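Local coordinates for protein LP04448p (Drosophila melanogaster, PDB 2QK2) that probably binds tubulin through this HEAT-repeat TOG domain, as in other XMAP215/Dis1 family proteins that follow growing microtubule plus ends, at residues S14-D19 against E37-L42; A77-A82 against L118-D123; E198-L203 against A225-C230. All blocks are in the same frame, centred on the assembly; numbering follows the deposited sequence.

Contact 1: S14-D19 against E37-L42; sequences SKMPKD and EVLEKL
Met-16, present as selenomethionine, lays its side chain against Leu-39 and Leu-42 of helix 29-45, and so joins the loop ahead of helix 20-24 to one of the first helices of the TOG domain's HEAT-repeat array. The segment 14-19 has no regular secondary structure, and no hydrogen bond spans the contact; shape and apolar surface do the work.

Followed outward, the Met-16 chain starts at CB, 4.5 Å from Leu-42 CD1, with CA behind it nearer, at 4.1 Å from the same methyl. The next atom makes the tighter approach: Met-16 CG sits 3.7 Å from Leu-42 CD1. The chain then bends, and the selenium comes to 4.0 Å from Leu-39 CD1, the two side chains meeting at a slant. The last torsion (chi3 70°) turns CE of Met-16 back from the helix, leaving it 4.9 Å from Leu-39 CD1. The same side chain also reaches Leu-57 of helix 55-67 and Tyr-21 of helix 20-24, so it is shared among three helices.

Leu-42 serves two neighbours with its two methyls. While CD1 takes Met-16, CD2 lies 4.1 Å from CB of Lys-15, whose extended aliphatic chain then runs away from the helix toward Val-10 and His-46. One turn earlier on the helix, Val-38 has CG1 anti to its own backbone nitrogen (chi1 176°), a setting that aims this methyl at the loop. There it meets the proline ring: Val-38 CG1 is 3.7 Å from Pro-17 CD.

Contact 2: A77-A82 against L118-D123; sequences AGKCLA and LREAID
Two flat groups of Glu-120 meet helix 71-88: its carboxylate, held by Lys-79, and its peptide link to Ala-121, covered by Ala-82. In the carboxylate, OE1 uses the lone pair on the side of the other oxygen to accept a salt-bridge hydrogen bond from Lys-79 NZ at 2.6 Å. OE2 of Glu-120 stays more distant, 3.8 Å from the same NZ, so the grip is one-sided. The lysine's methylenes rise to one face of the carboxylate plane, where CD of Lys-79 lies 3.6 Å from Glu-120 OE1. Over one face of the peptide rests the Ala-82 methyl, its CB 3.6 Å from Ala-121 N.

The torsions explain how two residues on different helices meet. Lys-79 leaves its helix pointing away from the partner, with CG anti to the backbone N (chi1 -178°), and the bend at chi2 (64°) swings the rest of the chain back across the groove to Glu-120, which extends to meet it. Nearer its root, the Lys-79 chain packs on Glu-40 of helix 29-45.

Between the helix backbones, the packing is carried by very small residues. Ala-121 CB lies 3.5 Å from Gly-78 O and also touches Leu-81, and the CA atoms of Ala-82 and Ala-121 are just 3.8 Å apart. Without bulky groups between them, the short helical segments approach to 7.6 Å between axes. They run in nearly the same direction, at 25° to one another: a close, near-parallel pairing of helices within one layer, the side-by-side stacking by which HEAT-repeat arrays such as the TOG paddle are built.

Contact 3: E198-L203 against A225-C230; sequences EALGTL and AKIKEC
Ile-227 points its branches at helix 190-207 because its first torsion (chi1 -66°) sets CG2 anti to the backbone N and CG1 anti to the carbonyl carbon. CG2 thereby comes to rest 3.7 Å from Gly-201 N, while the extended CD1 arm reaches Leu-200, with Ile-227 CD1 4.1 Å from Leu-200 CD2. With only a methyl at this position, as in alanine, Leu-200 would probably lose the CG2 and CD1 contacts on this side and a gap would open beside the Gly-201 backbone. Cys-230 has the same kind of first torsion, placing SG 3.6 Å from Glu-198 CA.

Gly-201, with no side chain, lets the backbones close in: its CA makes a C-H...O contact with Ile-227 O at 3.5 Å and faces Cys-230 CB. Glu-198 O accepts from both Thr-202 N and Thr-202 OG1, on opposite faces of its plane, the hydroxyl bond being 2.7 Å from OG1 to that O.

The short segments cross at -58°, unlike a near-parallel stack. Helix 221-233 thus packs across helix 190-207, whose other surfaces meet helix 171-185 through Ala-199 and Leu-203 and helix 147-161 through Thr-202.

Overall arrangement
Read from the N terminus, the three contacts follow one another in series, and none encloses or crosses another. Contact 1 closes the shortest loop, bringing the entry to the array back onto helix 29-45. Contact 2 closes the longest, tying helix 71-88 to helix 112-126 near the centre of the chain. Contact 3 lets the last helix, 221-233, fold back on helix 190-207. Contacts 1 and 2 are directly coupled, their centres about 17 Å apart, through Leu-39 and Glu-40 packing on Cys-80. Contact 3 lies across the chain's centre from contact 1, about 43 Å between centres, and together they bracket an all-helical, elongated domain.

Contact 1: S14-D19 against E37-L42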
loop_
_atom_site.group_PDB
_atom_site.type_symbol
_atom_site.label_atom_id
_atom_site.label_comp_id
_atom_site.label_asym_id
_atom_site.label_seq_id
_atom_site.Cartn_x
_atom_site.Cartn_y
_atom_site.Cartn_z
ATOM N N SER A 14 -19.209 7.242 15.967
ATOM C CA SER A 14 -20.384 7.913 16.514
ATOM C C SER A 14 -20.350 9.415 16.275
ATOM O O SER A 14 -21.330 10.108 16.538
ATOM C CB SER A 14 -20.505 7.633 18.014
ATOM O OG SER A 14 -19.370 8.108 18.714
ATOM N N LYS A 15 -19.229 9.917 15.762
ATOM C CA LYS A 15 -19.085 11.346 15.511
ATOM C C LYS A 15 -19.344 11.760 14.076
ATOM O O LYS A 15 -19.439 12.946 13.776
ATOM C CB LYS A 15 -17.692 11.815 15.916
ATOM C CG LYS A 15 -17.405 11.685 17.395
ATOM C CD LYS A 15 -16.061 12.291 17.729
ATOM C CE LYS A 15 -15.786 12.220 19.215
ATOM N NZ LYS A 15 -14.497 12.889 19.539
HETATM N N MSE A 16 -19.459 10.792 13.179
HETATM C CA MSE A 16 -19.705 11.123 11.787
HETATM C C MSE A 16 -21.098 11.663 11.550
HETATM O O MSE A 16 -22.038 11.322 12.259
HETATM C CB MSE A 16 -19.457 9.905 10.916
HETATM C CG MSE A 16 -18.033 9.875 10.392
HETATM SE SE MSE A 16 -17.473 8.107 10.165
HETATM C CE MSE A 16 -18.587 7.636 8.673
ATOM N N PRO A 17 -21.248 12.529 10.542
ATOM C CA PRO A 17 -22.557 13.106 10.238
ATOM C C PRO A 17 -23.584 12.031 9.906
ATOM O O PRO A 17 -23.265 11.022 9.269
ATOM C CB PRO A 17 -22.258 14.031 9.059
ATOM C CG PRO A 17 -21.128 13.338 8.370
ATOM C CD PRO A 17 -20.252 12.913 9.525
ATOM N N LYS A 18 -24.821 12.254 10.335
ATOM C CA LYS A 18 -25.889 11.298 10.096
ATOM C C LYS A 18 -26.179 11.098 8.609
ATOM O O LYS A 18 -26.901 10.177 8.236
ATOM C CB LYS A 18 -27.165 11.736 10.828
ATOM C CG LYS A 18 -27.886 12.923 10.205
ATOM C CD LYS A 18 -29.089 13.350 11.051
ATOM C CE LYS A 18 -30.069 12.199 11.278
ATOM N NZ LYS A 18 -31.185 12.572 12.207
ATOM N N ASP A 19 -25.624 11.953 7.756
ATOM C CA ASP A 19 -25.848 11.806 6.319
ATOM C C ASP A 19 -24.552 11.467 5.576
ATOM O O ASP A 19 -24.469 11.578 4.352
ATOM C CB ASP A 19 -26.475 13.082 5.743
ATOM C CG ASP A 19 -25.600 14.306 5.938
ATOM O OD1 ASP A 19 -24.557 14.201 6.621
ATOM O OD2 ASP A 19 -25.960 15.377 5.405
ATOM N N GLU A 37 -14.593 15.323 3.591
ATOM C CA GLU A 37 -13.955 16.437 4.309
ATOM C C GLU A 37 -14.098 16.253 5.808
ATOM O O GLU A 37 -13.131 16.358 6.562
ATOM C CB GLU A 37 -14.617 17.771 3.984
ATOM C CG GLU A 37 -14.211 18.427 2.704
ATOM C CD GLU A 37 -14.720 19.857 2.651
ATOM O OE1 GLU A 37 -14.244 20.685 3.462
ATOM O OE2 GLU A 37 -15.603 20.148 1.819
ATOM N N VAL A 38 -15.335 16.023 6.233
ATOM C CA VAL A 38 -15.633 15.839 7.642
ATOM C C VAL A 38 -14.879 14.641 8.198
ATOM O O VAL A 38 -14.318 14.707 9.289
ATOM C CB VAL A 38 -17.151 15.651 7.861
ATOM C CG1 VAL A 38 -17.438 15.358 9.319
ATOM C CG2 VAL A 38 -17.889 16.917 7.436
ATOM N N LEU A 39 -14.863 13.546 7.443
ATOM C CA LEU A 39 -14.166 12.344 7.880
ATOM C C LEU A 39 -12.669 12.602 7.990
ATOM O O LEU A 39 -12.042 12.255 8.992
ATOM C CB LEU A 39 -14.403 11.191 6.903
ATOM C CG LEU A 39 -13.591 9.913 7.165
ATOM C CD1 LEU A 39 -13.978 9.305 8.508
ATOM C CD2 LEU A 39 -13.844 8.922 6.035
ATOM N N GLU A 40 -12.091 13.211 6.959
ATOM C CA GLU A 40 -10.661 13.475 6.993
ATOM C C GLU A 40 -10.276 14.290 8.222
ATOM O O GLU A 40 -9.220 14.063 8.812
ATOM C CB GLU A 40 -10.197 14.197 5.728
ATOM C CG GLU A 40 -8.675 14.203 5.606
ATOM C CD GLU A 40 -8.178 14.677 4.252
ATOM O OE1 GLU A 40 -8.722 14.223 3.216
ATOM O OE2 GLU A 40 -7.230 15.492 4.225
ATOM N N LYS A 41 -11.132 15.229 8.616
ATOM C CA LYS A 41 -10.847 16.054 9.789
ATOM C C LYS A 41 -10.932 15.229 11.072
ATOM O O LYS A 41 -10.106 15.384 11.981
ATOM C CB LYS A 41 -11.812 17.236 9.874
ATOM C CG LYS A 41 -11.512 18.164 11.046
ATOM C CD LYS A 41 -12.528 19.288 11.163
ATOM C CE LYS A 41 -12.198 20.201 12.336
ATOM N NZ LYS A 41 -13.249 21.245 12.524
ATOM N N LEU A 42 -11.938 14.361 11.155
ATOM C CA LEU A 42 -12.091 13.502 12.323
ATOM C C LEU A 42 -10.852 12.623 12.475
ATOM O O LEU A 42 -10.331 12.459 13.576
ATOM C CB LEU A 42 -13.322 12.602 12.182
ATOM C CG LEU A 42 -14.695 13.252 12.355
ATOM C CD1 LEU A 42 -15.793 12.233 12.059
ATOM C CD2 LEU A 42 -14.816 13.796 13.777
#

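Contact 2: A77-A82 against L118-D123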
loop_
_atom_site.group_PDB
_atom_site.type_symbol
_atom_site.label_atom_id
_atom_site.label_comp_id
_atom_site.label_asym_id
_atom_site.label_seq_id
_atom_site.Cartn_x
_atom_site.Cartn_y
_atom_site.Cartn_z
ATOM N N ALA A 77 -10.350 10.038 -0.633
ATOM C CA ALA A 77 -10.757 8.735 -0.117
ATOM C C ALA A 77 -9.520 7.885 0.196
ATOM O O ALA A 77 -9.502 7.136 1.174
ATOM C CB ALA A 77 -11.655 8.026 -1.133
ATOM N N GLY A 78 -8.490 8.003 -0.637
ATOM C CA GLY A 78 -7.265 7.263 -0.399
ATOM C C GLY A 78 -6.613 7.743 0.886
ATOM O O GLY A 78 -6.182 6.943 1.714
ATOM N N LYS A 79 -6.556 9.059 1.061
ATOM C CA LYS A 79 -5.962 9.650 2.255
ATOM C C LYS A 79 -6.721 9.188 3.502
ATOM O O LYS A 79 -6.119 8.751 4.484
ATOM C CB LYS A 79 -5.998 11.179 2.156
ATOM C CG LYS A 79 -5.363 11.895 3.338
ATOM C CD LYS A 79 -3.880 11.591 3.407
ATOM C CE LYS A 79 -3.199 12.354 4.531
ATOM N NZ LYS A 79 -1.732 12.069 4.552
ATOM N N CYS A 80 -8.046 9.282 3.461
ATOM C CA CYS A 80 -8.862 8.849 4.595
ATOM C C CYS A 80 -8.621 7.377 4.935
ATOM O O CYS A 80 -8.567 7.009 6.106
ATOM C CB CYS A 80 -10.351 9.057 4.294
ATOM S SG CYS A 80 -10.906 10.775 4.396
ATOM N N LEU A 81 -8.481 6.537 3.910
ATOM C CA LEU A 81 -8.254 5.115 4.125
ATOM C C LEU A 81 -6.905 4.902 4.815
ATOM O O LEU A 81 -6.774 4.058 5.707
ATOM C CB LEU A 81 -8.293 4.363 2.791
ATOM C CG LEU A 81 -8.229 2.831 2.863
ATOM C CD1 LEU A 81 -9.375 2.292 3.717
ATOM C CD2 LEU A 81 -8.306 2.259 1.460
ATOM N N ALA A 82 -5.913 5.684 4.405
ATOM C CA ALA A 82 -4.578 5.603 4.991
ATOM C C ALA A 82 -4.629 5.983 6.471
ATOM O O ALA A 82 -4.076 5.283 7.315
ATOM C CB ALA A 82 -3.619 6.536 4.245
ATOM N N LEU A 118 -2.699 6.869 -2.835
ATOM C CA LEU A 118 -2.806 5.415 -2.947
ATOM C C LEU A 118 -1.625 4.741 -2.248
ATOM O O LEU A 118 -1.804 3.744 -1.541
ATOM C CB LEU A 118 -2.846 4.978 -4.413
ATOM C CG LEU A 118 -4.099 5.321 -5.215
ATOM C CD1 LEU A 118 -3.939 4.830 -6.650
ATOM C CD2 LEU A 118 -5.314 4.678 -4.572
ATOM N N ARG A 119 -0.422 5.277 -2.450
ATOM C CA ARG A 119 0.764 4.712 -1.809
ATOM C C ARG A 119 0.606 4.776 -0.292
ATOM O O ARG A 119 0.852 3.798 0.407
ATOM C CB ARG A 119 2.024 5.480 -2.213
ATOM C CG ARG A 119 2.474 5.255 -3.646
ATOM C CD ARG A 119 3.757 6.035 -3.935
ATOM N NE ARG A 119 4.203 5.858 -5.313
ATOM C CZ ARG A 119 5.198 6.546 -5.867
ATOM N NH1 ARG A 119 5.852 7.454 -5.154
ATOM N NH2 ARG A 119 5.526 6.341 -7.137
ATOM N N GLU A 120 0.199 5.936 0.214
ATOM C CA GLU A 120 0.012 6.095 1.651
ATOM C C GLU A 120 -0.980 5.071 2.179
ATOM O O GLU A 120 -0.754 4.448 3.216
ATOM C CB GLU A 120 -0.501 7.494 1.981
ATOM C CG GLU A 120 0.539 8.572 1.882
ATOM C CD GLU A 120 -0.020 9.931 2.255
ATOM O OE1 GLU A 120 -0.649 10.037 3.332
ATOM O OE2 GLU A 120 0.171 10.890 1.478
ATOM N N ALA A 121 -2.077 4.896 1.450
ATOM C CA ALA A 121 -3.108 3.957 1.859
ATOM C C ALA A 121 -2.618 2.518 1.870
ATOM O O ALA A 121 -2.746 1.830 2.883
ATOM C CB ALA A 121 -4.335 4.084 0.951
ATOM N N ILE A 122 -2.055 2.051 0.760
ATOM C CA ILE A 122 -1.602 0.670 0.733
ATOM C C ILE A 122 -0.453 0.421 1.712
ATOM O O ILE A 122 -0.342 -0.673 2.271
ATOM C CB ILE A 122 -1.229 0.210 -0.709
ATOM C CG1 ILE A 122 -1.188 -1.320 -0.754
ATOM C CG2 ILE A 122 0.114 0.786 -1.139
ATOM C CD1 ILE A 122 -1.162 -1.882 -2.150
ATOM N N ASP A 123 0.380 1.433 1.949
ATOM C CA ASP A 123 1.489 1.282 2.888
ATOM C C ASP A 123 0.969 1.142 4.330
ATOM O O ASP A 123 1.429 0.282 5.090
ATOM C CB ASP A 123 2.448 2.481 2.797
ATOM C CG ASP A 123 3.317 2.458 1.526
ATOM O OD1 ASP A 123 3.210 1.505 0.723
ATOM O OD2 ASP A 123 4.113 3.400 1.336
#

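Contact 3: E198-L203 against A225-C230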
loop_
_atom_site.group_PDB
_atom_site.type_symbol
_atom_site.label_atom_id
_atom_site.label_comp_id
_atom_site.label_asym_id
_atom_site.label_seq_id
_atom_site.Cartn_x
_atom_site.Cartn_y
_atom_site.Cartn_z
ATOM N N GLU A 198 14.570 -1.797 -7.936
ATOM C CA GLU A 198 14.530 -1.234 -6.586
ATOM C C GLU A 198 13.994 -2.251 -5.584
ATOM O O GLU A 198 14.515 -2.376 -4.474
ATOM C CB GLU A 198 13.666 0.029 -6.552
ATOM C CG GLU A 198 13.834 0.826 -5.264
ATOM C CD GLU A 198 13.146 2.177 -5.311
ATOM O OE1 GLU A 198 12.999 2.740 -6.415
ATOM O OE2 GLU A 198 12.769 2.688 -4.239
ATOM N N ALA A 199 12.965 -2.990 -5.986
ATOM C CA ALA A 199 12.370 -4.000 -5.121
ATOM C C ALA A 199 13.358 -5.140 -4.884
ATOM O O ALA A 199 13.513 -5.626 -3.756
ATOM C CB ALA A 199 11.083 -4.542 -5.755
ATOM N N LEU A 200 14.017 -5.569 -5.955
ATOM C CA LEU A 200 14.991 -6.654 -5.874
ATOM C C LEU A 200 16.172 -6.264 -4.986
ATOM O O LEU A 200 16.636 -7.061 -4.169
ATOM C CB LEU A 200 15.495 -7.017 -7.275
ATOM C CG LEU A 200 14.983 -8.261 -8.015
ATOM C CD1 LEU A 200 13.943 -9.018 -7.205
ATOM C CD2 LEU A 200 14.439 -7.836 -9.358
ATOM N N GLY A 201 16.654 -5.037 -5.151
ATOM C CA GLY A 201 17.776 -4.577 -4.351
ATOM C C GLY A 201 17.410 -4.509 -2.880
ATOM O O GLY A 201 18.214 -4.844 -2.004
ATOM N N THR A 202 16.186 -4.075 -2.598
ATOM C CA THR A 202 15.738 -3.974 -1.217
ATOM C C THR A 202 15.622 -5.381 -0.645
ATOM O O THR A 202 15.962 -5.621 0.514
ATOM C CB THR A 202 14.378 -3.244 -1.130
ATOM O OG1 THR A 202 14.481 -1.977 -1.794
ATOM C CG2 THR A 202 13.988 -3.008 0.326
ATOM N N LEU A 203 15.157 -6.316 -1.469
ATOM C CA LEU A 203 15.015 -7.698 -1.038
ATOM C C LEU A 203 16.365 -8.281 -0.623
ATOM O O LEU A 203 16.447 -9.022 0.355
ATOM C CB LEU A 203 14.417 -8.550 -2.157
ATOM C CG LEU A 203 14.212 -10.029 -1.812
ATOM C CD1 LEU A 203 13.219 -10.152 -0.655
ATOM C CD2 LEU A 203 13.698 -10.778 -3.034
ATOM N N ALA A 225 23.599 -4.592 -12.030
ATOM C CA ALA A 225 24.199 -3.339 -11.584
ATOM C C ALA A 225 23.127 -2.405 -11.020
ATOM O O ALA A 225 23.336 -1.760 -9.987
ATOM C CB ALA A 225 24.927 -2.664 -12.741
ATOM N N LYS A 226 21.988 -2.325 -11.707
ATOM C CA LYS A 226 20.884 -1.479 -11.251
ATOM C C LYS A 226 20.422 -1.974 -9.888
ATOM O O LYS A 226 20.217 -1.190 -8.963
ATOM C CB LYS A 226 19.699 -1.555 -12.212
ATOM C CG LYS A 226 19.967 -1.029 -13.594
ATOM C CD LYS A 226 18.670 -0.937 -14.392
ATOM C CE LYS A 226 18.931 -0.522 -15.834
ATOM N NZ LYS A 226 19.629 -1.591 -16.608
ATOM N N ILE A 227 20.261 -3.290 -9.780
ATOM C CA ILE A 227 19.827 -3.913 -8.541
ATOM C C ILE A 227 20.797 -3.602 -7.400
ATOM O O ILE A 227 20.372 -3.222 -6.306
ATOM C CB ILE A 227 19.703 -5.441 -8.719
ATOM C CG1 ILE A 227 18.572 -5.747 -9.712
ATOM C CG2 ILE A 227 19.452 -6.122 -7.368
ATOM C CD1 ILE A 227 18.467 -7.214 -10.091
ATOM N N LYS A 228 22.095 -3.759 -7.649
ATOM C CA LYS A 228 23.082 -3.480 -6.604
ATOM C C LYS A 228 23.085 -2.011 -6.200
ATOM O O LYS A 228 23.293 -1.691 -5.032
ATOM C CB LYS A 228 24.484 -3.919 -7.043
ATOM C CG LYS A 228 24.918 -5.251 -6.423
ATOM C CD LYS A 228 23.850 -6.335 -6.607
ATOM C CE LYS A 228 24.257 -7.675 -5.986
ATOM N NZ LYS A 228 24.505 -7.614 -4.514
ATOM N N GLU A 229 22.859 -1.115 -7.154
ATOM C CA GLU A 229 22.810 0.304 -6.827
ATOM C C GLU A 229 21.676 0.511 -5.828
ATOM O O GLU A 229 21.858 1.116 -4.768
ATOM C CB GLU A 229 22.525 1.141 -8.069
ATOM C CG GLU A 229 23.744 1.503 -8.875
ATOM C CD GLU A 229 23.415 2.477 -9.987
ATOM O OE1 GLU A 229 22.787 2.060 -10.986
ATOM O OE2 GLU A 229 23.774 3.665 -9.849
ATOM N N CYS A 230 20.499 0.001 -6.180
ATOM C CA CYS A 230 19.334 0.117 -5.318
ATOM C C CYS A 230 19.605 -0.559 -3.980
ATOM O O CYS A 230 19.233 -0.038 -2.928
ATOM C CB CYS A 230 18.118 -0.517 -5.994
ATOM S SG CYS A 230 17.587 0.350 -7.490
#